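Local coordinates for peptidoglycan-N-acetylmuramic acid deacetylase PdaA (PDB 1NY1), which deacetylates N-acetylmuramic acid in peptidoglycan glycan strands, leading to muramic delta-lactam in the spore cortex, and is required for germination, at residues A[79-82]-A[87-90]; A[122-127]-A[157-162]; A[214-217]-A[222-225]. One frame throughout, in Å; residues are numbered along the deposited sequence.

Interaction 1 of 3, residues A[79-82]-A[87-90]; sequences HFVK and LIKR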
loop_
_atom_site.group_PDB
_atom_site.type_symbol
_atom_site.label_atom_id
_atom_site.label_comp_id
_atom_site.label_asym_id
_atom_site.label_seq_id
_atom_site.Cartn_x
_atom_site.Cartn_y
_atom_site.Cartn_z
ATOM N N HIS A 79 -5.478 -6.579 -13.700
ATOM C CA HIS A 79 -6.394 -7.702 -13.549
ATOM C C HIS A 79 -7.478 -7.454 -12.508
ATOM O O HIS A 79 -8.650 -7.748 -12.743
ATOM C CB HIS A 79 -5.643 -8.977 -13.167
ATOM C CG HIS A 79 -6.553 -10.117 -12.824
ATOM N ND1 HIS A 79 -7.313 -10.773 -13.770
ATOM C CD2 HIS A 79 -6.882 -10.667 -11.632
ATOM C CE1 HIS A 79 -8.073 -11.674 -13.175
ATOM N NE2 HIS A 79 -7.831 -11.631 -11.877
ATOM N N PHE A 80 -7.082 -6.935 -11.350
ATOM C CA PHE A 80 -8.039 -6.671 -10.287
ATOM C C PHE A 80 -9.113 -5.693 -10.750
ATOM O O PHE A 80 -10.307 -5.908 -10.524
ATOM C CB PHE A 80 -7.337 -6.096 -9.056
ATOM C CG PHE A 80 -8.241 -5.950 -7.870
ATOM C CD1 PHE A 80 -8.552 -7.051 -7.080
ATOM C CD2 PHE A 80 -8.830 -4.727 -7.578
ATOM C CE1 PHE A 80 -9.443 -6.938 -6.014
ATOM C CE2 PHE A 80 -9.723 -4.599 -6.515
ATOM C CZ PHE A 80 -10.031 -5.709 -5.733
ATOM N N VAL A 81 -8.682 -4.613 -11.391
ATOM C CA VAL A 81 -9.608 -3.600 -11.882
ATOM C C VAL A 81 -10.581 -4.188 -12.902
ATOM O O VAL A 81 -11.786 -3.969 -12.815
ATOM C CB VAL A 81 -8.841 -2.412 -12.518
ATOM C CG1 VAL A 81 -9.823 -1.423 -13.130
ATOM C CG2 VAL A 81 -8.000 -1.713 -11.458
ATOM N N LYS A 82 -10.056 -4.940 -13.860
ATOM C CA LYS A 82 -10.884 -5.552 -14.892
ATOM C C LYS A 82 -11.804 -6.637 -14.324
ATOM O O LYS A 82 -12.937 -6.803 -14.775
ATOM C CB LYS A 82 -9.996 -6.159 -15.980
ATOM C CG LYS A 82 -9.005 -5.178 -16.613
ATOM C CD LYS A 82 -9.625 -4.360 -17.736
ATOM C CE LYS A 82 -9.838 -5.212 -18.988
ATOM N NZ LYS A 82 -10.447 -4.426 -20.103
ATOM N N LEU A 87 -16.040 -3.418 -7.004
ATOM C CA LEU A 87 -15.232 -3.137 -5.823
ATOM C C LEU A 87 -14.465 -1.831 -6.003
ATOM O O LEU A 87 -14.353 -1.034 -5.074
ATOM C CB LEU A 87 -14.253 -4.280 -5.547
ATOM C CG LEU A 87 -14.868 -5.556 -4.967
ATOM C CD1 LEU A 87 -13.802 -6.634 -4.865
ATOM C CD2 LEU A 87 -15.463 -5.267 -3.597
ATOM N N ILE A 88 -13.937 -1.617 -7.203
ATOM C CA ILE A 88 -13.196 -0.397 -7.493
ATOM C C ILE A 88 -14.122 0.791 -7.280
ATOM O O ILE A 88 -13.719 1.822 -6.743
ATOM C CB ILE A 88 -12.705 -0.370 -8.958
ATOM C CG1 ILE A 88 -11.604 -1.416 -9.164
ATOM C CG2 ILE A 88 -12.239 1.036 -9.323
ATOM C CD1 ILE A 88 -10.355 -1.194 -8.309
ATOM N N LYS A 89 -15.369 0.631 -7.710
ATOM C CA LYS A 89 -16.364 1.686 -7.573
ATOM C C LYS A 89 -16.627 1.956 -6.088
ATOM O O LYS A 89 -16.777 3.109 -5.676
ATOM C CB LYS A 89 -17.662 1.272 -8.278
ATOM C CG LYS A 89 -18.624 2.423 -8.555
ATOM C CD LYS A 89 -18.581 2.859 -10.022
ATOM C CE LYS A 89 -19.164 1.787 -10.944
ATOM N NZ LYS A 89 -19.173 2.213 -12.377
ATOM N N ARG A 90 -16.679 0.895 -5.283
ATOM C CA ARG A 90 -16.907 1.058 -3.849
ATOM C C ARG A 90 -15.764 1.828 -3.205
ATOM O O ARG A 90 -15.985 2.723 -2.392
ATOM C CB ARG A 90 -17.029 -0.289 -3.135
ATOM C CG ARG A 90 -18.396 -0.933 -3.182
ATOM C CD ARG A 90 -18.512 -1.975 -2.078
ATOM N NE ARG A 90 -18.473 -1.374 -0.745
ATOM C CZ ARG A 90 -18.474 -2.071 0.389
ATOM N NH1 ARG A 90 -18.510 -3.396 0.354
ATOM N NH2 ARG A 90 -18.442 -1.448 1.561
#
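F80 and V81 on helix 78-83 meet L87 and I88 on helix 85-93, two short consecutive helices of the NodB homology (polysaccharide deacetylase) domain, a deformed (beta/alpha) barrel in this family; they follow strand 73-76 and precede strand 97-100. The contact is wholly apolar: no hydrogen bond crosses it, all four touching residues are buried, and the two segments together bury 182 Å². Their backbones come closest at V81 and I88, whose CA atoms lie 6.5 Å apart.

Aromatic-aliphatic contacts form one group. The methyl CD1 of I88 sits at the edge of the F80 ring, near its plane, 3.9 Å from CE2 of F80 and equally far from CD2, so it faces the bond between these two carbons. F80 reaches this position because its CG is anti to the backbone N (chi1 -173°), and the F80 and I88 side chains run antiparallel alongside one another. L87 lies roughly perpendicular to F80 and brings its CD1 to 4.0 Å from CZ of F80, obliquely to the ring.

Purely aliphatic contacts form the other group. V81 and I88 are also set against V76 of strand 73-76, which places the helix pair on the parallel sheet, while L87 packs on L62 of helix 58-67. V81 stands nearly square to I88, with CG2 of V81 4.0 Å from CD1 of I88.

Interaction 2 of 3, residues A[122-127]-A[157-162]; sequences SVNEEV and LGYQTV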
loop_
_atom_site.group_PDB
_atom_site.type_symbol
_atom_site.label_atom_id
_atom_site.label_comp_id
_atom_site.label_asym_id
_atom_site.label_seq_id
_atom_site.Cartn_x
_atom_site.Cartn_y
_atom_site.Cartn_z
ATOM N N SER A 122 -2.365 2.602 -18.134
ATOM C CA SER A 122 -3.444 1.665 -18.410
ATOM C C SER A 122 -4.314 1.402 -17.180
ATOM O O SER A 122 -5.530 1.243 -17.299
ATOM C CB SER A 122 -2.881 0.352 -18.968
ATOM O OG SER A 122 -1.932 -0.233 -18.090
ATOM N N VAL A 123 -3.706 1.366 -15.999
ATOM C CA VAL A 123 -4.477 1.135 -14.779
ATOM C C VAL A 123 -5.399 2.326 -14.519
ATOM O O VAL A 123 -6.594 2.152 -14.288
ATOM C CB VAL A 123 -3.553 0.916 -13.552
ATOM C CG1 VAL A 123 -4.394 0.773 -12.280
ATOM C CG2 VAL A 123 -2.716 -0.335 -13.756
ATOM N N ASN A 124 -4.843 3.533 -14.577
ATOM C CA ASN A 124 -5.627 4.748 -14.352
ATOM C C ASN A 124 -6.743 4.856 -15.386
ATOM O O ASN A 124 -7.869 5.241 -15.062
ATOM C CB ASN A 124 -4.723 5.980 -14.435
ATOM C CG ASN A 124 -3.723 6.041 -13.301
ATOM O OD1 ASN A 124 -2.696 6.715 -13.399
ATOM N ND2 ASN A 124 -4.020 5.342 -12.210
ATOM N N GLU A 125 -6.419 4.510 -16.629
ATOM C CA GLU A 125 -7.380 4.549 -17.728
ATOM C C GLU A 125 -8.612 3.713 -17.378
ATOM O O GLU A 125 -9.742 4.196 -17.462
ATOM C CB GLU A 125 -6.725 4.016 -19.013
ATOM C CG GLU A 125 -7.672 3.785 -20.198
ATOM C CD GLU A 125 -7.859 5.006 -21.089
ATOM O OE1 GLU A 125 -7.295 6.079 -20.791
ATOM O OE2 GLU A 125 -8.578 4.886 -22.102
ATOM N N GLU A 126 -8.387 2.465 -16.972
ATOM C CA GLU A 126 -9.478 1.563 -16.617
ATOM C C GLU A 126 -10.216 2.018 -15.358
ATOM O O GLU A 126 -11.444 1.922 -15.276
ATOM C CB GLU A 126 -8.939 0.141 -16.424
ATOM C CG GLU A 126 -10.028 -0.909 -16.282
ATOM C CD GLU A 126 -10.916 -1.000 -17.508
ATOM O OE1 GLU A 126 -12.091 -1.395 -17.354
ATOM O OE2 GLU A 126 -10.436 -0.688 -18.619
ATOM N N VAL A 127 -9.471 2.505 -14.372
ATOM C CA VAL A 127 -10.090 2.987 -13.143
ATOM C C VAL A 127 -11.018 4.158 -13.478
ATOM O O VAL A 127 -12.138 4.231 -12.976
ATOM C CB VAL A 127 -9.027 3.454 -12.114
ATOM C CG1 VAL A 127 -9.707 4.111 -10.911
ATOM C CG2 VAL A 127 -8.198 2.268 -11.654
ATOM N N LEU A 157 7.192 10.619 -14.348
ATOM C CA LEU A 157 5.812 10.438 -14.775
ATOM C C LEU A 157 4.823 11.000 -13.756
ATOM O O LEU A 157 3.608 10.859 -13.915
ATOM C CB LEU A 157 5.525 8.954 -15.004
ATOM C CG LEU A 157 6.314 8.293 -16.137
ATOM C CD1 LEU A 157 5.963 6.819 -16.214
ATOM C CD2 LEU A 157 5.992 8.985 -17.449
ATOM N N GLY A 158 5.352 11.624 -12.708
ATOM C CA GLY A 158 4.512 12.216 -11.681
ATOM C C GLY A 158 4.070 11.272 -10.582
ATOM O O GLY A 158 3.185 11.607 -9.792
ATOM N N TYR A 159 4.686 10.099 -10.513
ATOM C CA TYR A 159 4.322 9.122 -9.497
ATOM C C TYR A 159 5.123 9.201 -8.214
ATOM O O TYR A 159 6.338 9.414 -8.217
ATOM C CB TYR A 159 4.429 7.702 -10.060
ATOM C CG TYR A 159 3.248 7.297 -10.899
ATOM C CD1 TYR A 159 2.085 6.801 -10.301
ATOM C CD2 TYR A 159 3.274 7.431 -12.287
ATOM C CE1 TYR A 159 0.979 6.448 -11.066
ATOM C CE2 TYR A 159 2.166 7.083 -13.060
ATOM C CZ TYR A 159 1.027 6.594 -12.447
ATOM O OH TYR A 159 -0.074 6.253 -13.204
ATOM N N GLN A 160 4.407 9.030 -7.114
ATOM C CA GLN A 160 4.997 9.031 -5.793
ATOM C C GLN A 160 5.066 7.548 -5.441
ATOM O O GLN A 160 4.038 6.873 -5.419
ATOM C CB GLN A 160 4.070 9.748 -4.815
ATOM C CG GLN A 160 4.710 10.055 -3.493
ATOM C CD GLN A 160 5.661 11.223 -3.583
ATOM O OE1 GLN A 160 6.529 11.393 -2.734
ATOM N NE2 GLN A 160 5.494 12.048 -4.613
ATOM N N THR A 161 6.265 7.032 -5.194
ATOM C CA THR A 161 6.400 5.621 -4.856
ATOM C C THR A 161 6.214 5.424 -3.358
ATOM O O THR A 161 6.876 6.071 -2.548
ATOM C CB THR A 161 7.767 5.069 -5.311
ATOM O OG1 THR A 161 7.821 5.088 -6.742
ATOM C CG2 THR A 161 7.965 3.633 -4.826
ATOM N N VAL A 162 5.301 4.524 -3.002
ATOM C CA VAL A 162 4.981 4.254 -1.608
ATOM C C VAL A 162 5.375 2.839 -1.191
ATOM O O VAL A 162 4.863 1.857 -1.734
ATOM C CB VAL A 162 3.459 4.433 -1.365
ATOM C CG1 VAL A 162 3.133 4.248 0.105
ATOM C CG2 VAL A 162 3.008 5.804 -1.855
#
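N124, on helix 113-131, and Y159, in the turn between helix 148-156 and strand 160-161, reach toward each other from opposite directions and join at their polar ends. Both segments belong to the NodB homology domain, and the turn carrying the tyrosine is a Schellman motif: G158 is the first residue to leave the helix, with positive phi and two bonds back into the last helical turn. A CB here would collide with the carbonyl O of L157, so the backbone angles alone favour glycine.

The tight part is a single hydrogen bond, donated by OH of Y159 to OD1 of N124 at 2.7 Å. In Y159 the CG lies anti to the carbonyl carbon, which sends the ring toward helix 113-131. The donor stands above the carbonyl plane of N124, 36° out of it, and the C=O...donor angle is 136°. Amide and ring planes are nevertheless only 20° apart, and OD1 approaches the edge of the ring near its plane. A weak hydrogen bond also joins OH of Y159 to ND2 of N100 on strand 97-100.

Around this bond the two segments are loosely joined. They bury only 62 Å² between them, and the nearest CA atoms, those of N124 and Y159, are 11.9 Å apart. The V123 side chain, though directed toward the turn, makes no contact with it and packs on N100. The two ends also differ in burial, since Y159 is buried, touching L137 and T154, whereas N124 is partly exposed. The bond from OH to OD1 is the only close approach of the two segments, and it leaves CG of N124 3.7 Å from OH of Y159.

Interaction 3 of 3, residues A[214-217]-A[222-225]; sequences TDLK and TFKS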
loop_
_atom_site.group_PDB
_atom_site.type_symbol
_atom_site.label_atom_id
_atom_site.label_comp_id
_atom_site.label_asym_id
_atom_site.label_seq_id
_atom_site.Cartn_x
_atom_site.Cartn_y
_atom_site.Cartn_z
ATOM N N THR A 214 -9.764 -1.548 16.226
ATOM C CA THR A 214 -10.416 -1.301 17.502
ATOM C C THR A 214 -9.379 -1.178 18.619
ATOM O O THR A 214 -9.334 -0.165 19.317
ATOM C CB THR A 214 -11.412 -2.426 17.854
ATOM O OG1 THR A 214 -12.402 -2.527 16.825
ATOM C CG2 THR A 214 -12.106 -2.127 19.179
ATOM N N ASP A 215 -8.531 -2.189 18.777
ATOM C CA ASP A 215 -7.522 -2.163 19.834
ATOM C C ASP A 215 -6.428 -1.112 19.660
ATOM O O ASP A 215 -5.934 -0.560 20.648
ATOM C CB ASP A 215 -6.891 -3.546 20.006
ATOM C CG ASP A 215 -7.878 -4.568 20.532
ATOM O OD1 ASP A 215 -8.606 -4.254 21.505
ATOM O OD2 ASP A 215 -7.927 -5.690 19.980
ATOM N N LEU A 216 -6.034 -0.835 18.419
ATOM C CA LEU A 216 -5.005 0.171 18.182
ATOM C C LEU A 216 -5.554 1.555 18.519
ATOM O O LEU A 216 -4.841 2.400 19.064
ATOM C CB LEU A 216 -4.515 0.104 16.727
ATOM C CG LEU A 216 -3.544 -1.054 16.465
ATOM C CD1 LEU A 216 -3.326 -1.246 14.970
ATOM C CD2 LEU A 216 -2.222 -0.765 17.161
ATOM N N LYS A 217 -6.827 1.788 18.208
ATOM C CA LYS A 217 -7.441 3.073 18.519
ATOM C C LYS A 217 -7.472 3.255 20.035
ATOM O O LYS A 217 -7.162 4.334 20.545
ATOM C CB LYS A 217 -8.870 3.151 17.977
ATOM C CG LYS A 217 -8.966 3.550 16.510
ATOM C CD LYS A 217 -10.406 3.817 16.130
ATOM C CE LYS A 217 -10.529 4.343 14.716
ATOM N NZ LYS A 217 -11.948 4.657 14.357
ATOM N N THR A 222 -4.155 6.866 15.800
ATOM C CA THR A 222 -5.081 7.507 14.872
ATOM C C THR A 222 -4.690 6.991 13.487
ATOM O O THR A 222 -3.504 6.869 13.186
ATOM C CB THR A 222 -4.934 9.048 14.892
ATOM O OG1 THR A 222 -5.450 9.563 16.127
ATOM C CG2 THR A 222 -5.693 9.681 13.729
ATOM N N PHE A 223 -5.685 6.680 12.661
ATOM C CA PHE A 223 -5.443 6.180 11.308
ATOM C C PHE A 223 -5.660 7.277 10.276
ATOM O O PHE A 223 -6.731 7.880 10.221
ATOM C CB PHE A 223 -6.379 5.006 11.006
ATOM C CG PHE A 223 -6.070 3.772 11.796
ATOM C CD1 PHE A 223 -5.163 2.830 11.312
ATOM C CD2 PHE A 223 -6.647 3.569 13.047
ATOM C CE1 PHE A 223 -4.839 1.703 12.063
ATOM C CE2 PHE A 223 -6.328 2.446 13.806
ATOM C CZ PHE A 223 -5.420 1.509 13.315
ATOM N N LYS A 224 -4.642 7.537 9.465
ATOM C CA LYS A 224 -4.737 8.560 8.429
ATOM C C LYS A 224 -4.444 7.937 7.067
ATOM O O LYS A 224 -3.956 6.812 6.988
ATOM C CB LYS A 224 -3.755 9.699 8.716
ATOM C CG LYS A 224 -4.064 10.472 9.995
ATOM C CD LYS A 224 -3.098 11.632 10.188
ATOM C CE LYS A 224 -3.425 12.432 11.448
ATOM N NZ LYS A 224 -2.443 13.526 11.677
ATOM N N SER A 225 -4.740 8.670 6.001
ATOM C CA SER A 225 -4.523 8.167 4.649
ATOM C C SER A 225 -3.199 8.634 4.071
ATOM O O SER A 225 -2.531 9.496 4.637
ATOM C CB SER A 225 -5.648 8.646 3.735
ATOM O OG SER A 225 -5.498 10.039 3.490
#
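F223 directs its ring from strand 222-224 at helix 205-219, where L216 and K217 receive it at different angles. L216 is set nearly perpendicular to the phenylalanine side chain and touches the far end of the ring twice, with CB and CD1 each 3.8 Å from CZ of F223; CB approaches obliquely. K217 passes at a slant and meets the ring at its edge, in plane, its CG 3.9 Å from CE2 of F223. With CG anti to the carbonyl carbon (chi1 -83°) and the chain extended beyond it, the lysine uses its aliphatic part here and carries NZ on to the backbone O of H68.

The ring is also in contact with I45 and L47 of strand 44-51 and with V70, and L216 likewise packs on I45. Replacing F223 by an alanine would probably open a gap beside L216 and leave the methylene chain of K217 without its aromatic neighbour.

Backbone bonds from T222 and K224 to I45 place strand 222-224 parallel to strand 44-51. A helix running into the next strand and packing back on it, within a parallel sheet, is characteristic of the deformed (beta/alpha) barrel known for the NodB homology domain.

In the fold
Interactions 1 and 2 are neighbours, their centres 14 Å apart: helix 113-131, which carries one half of interaction 2, packs on interaction 1 through E126 and V127 against V81. The centre of interaction 3 lies 25 and 27 Å from theirs, across the chain's centre from interaction 2. The buried 79-82/87-90 contact joins two helices through hydrocarbon alone, with the F80 side chain about 8 Å from that of metal-binding H101. Interaction 2, partly buried, spans a wide separation by one hydrogen bond, its N124 side chain about 10 Å from that of H101. Interaction 3, also partly buried, sets the F223 ring against a buried leucine and the aliphatic part of a lysine whose amine is bonded elsewhere.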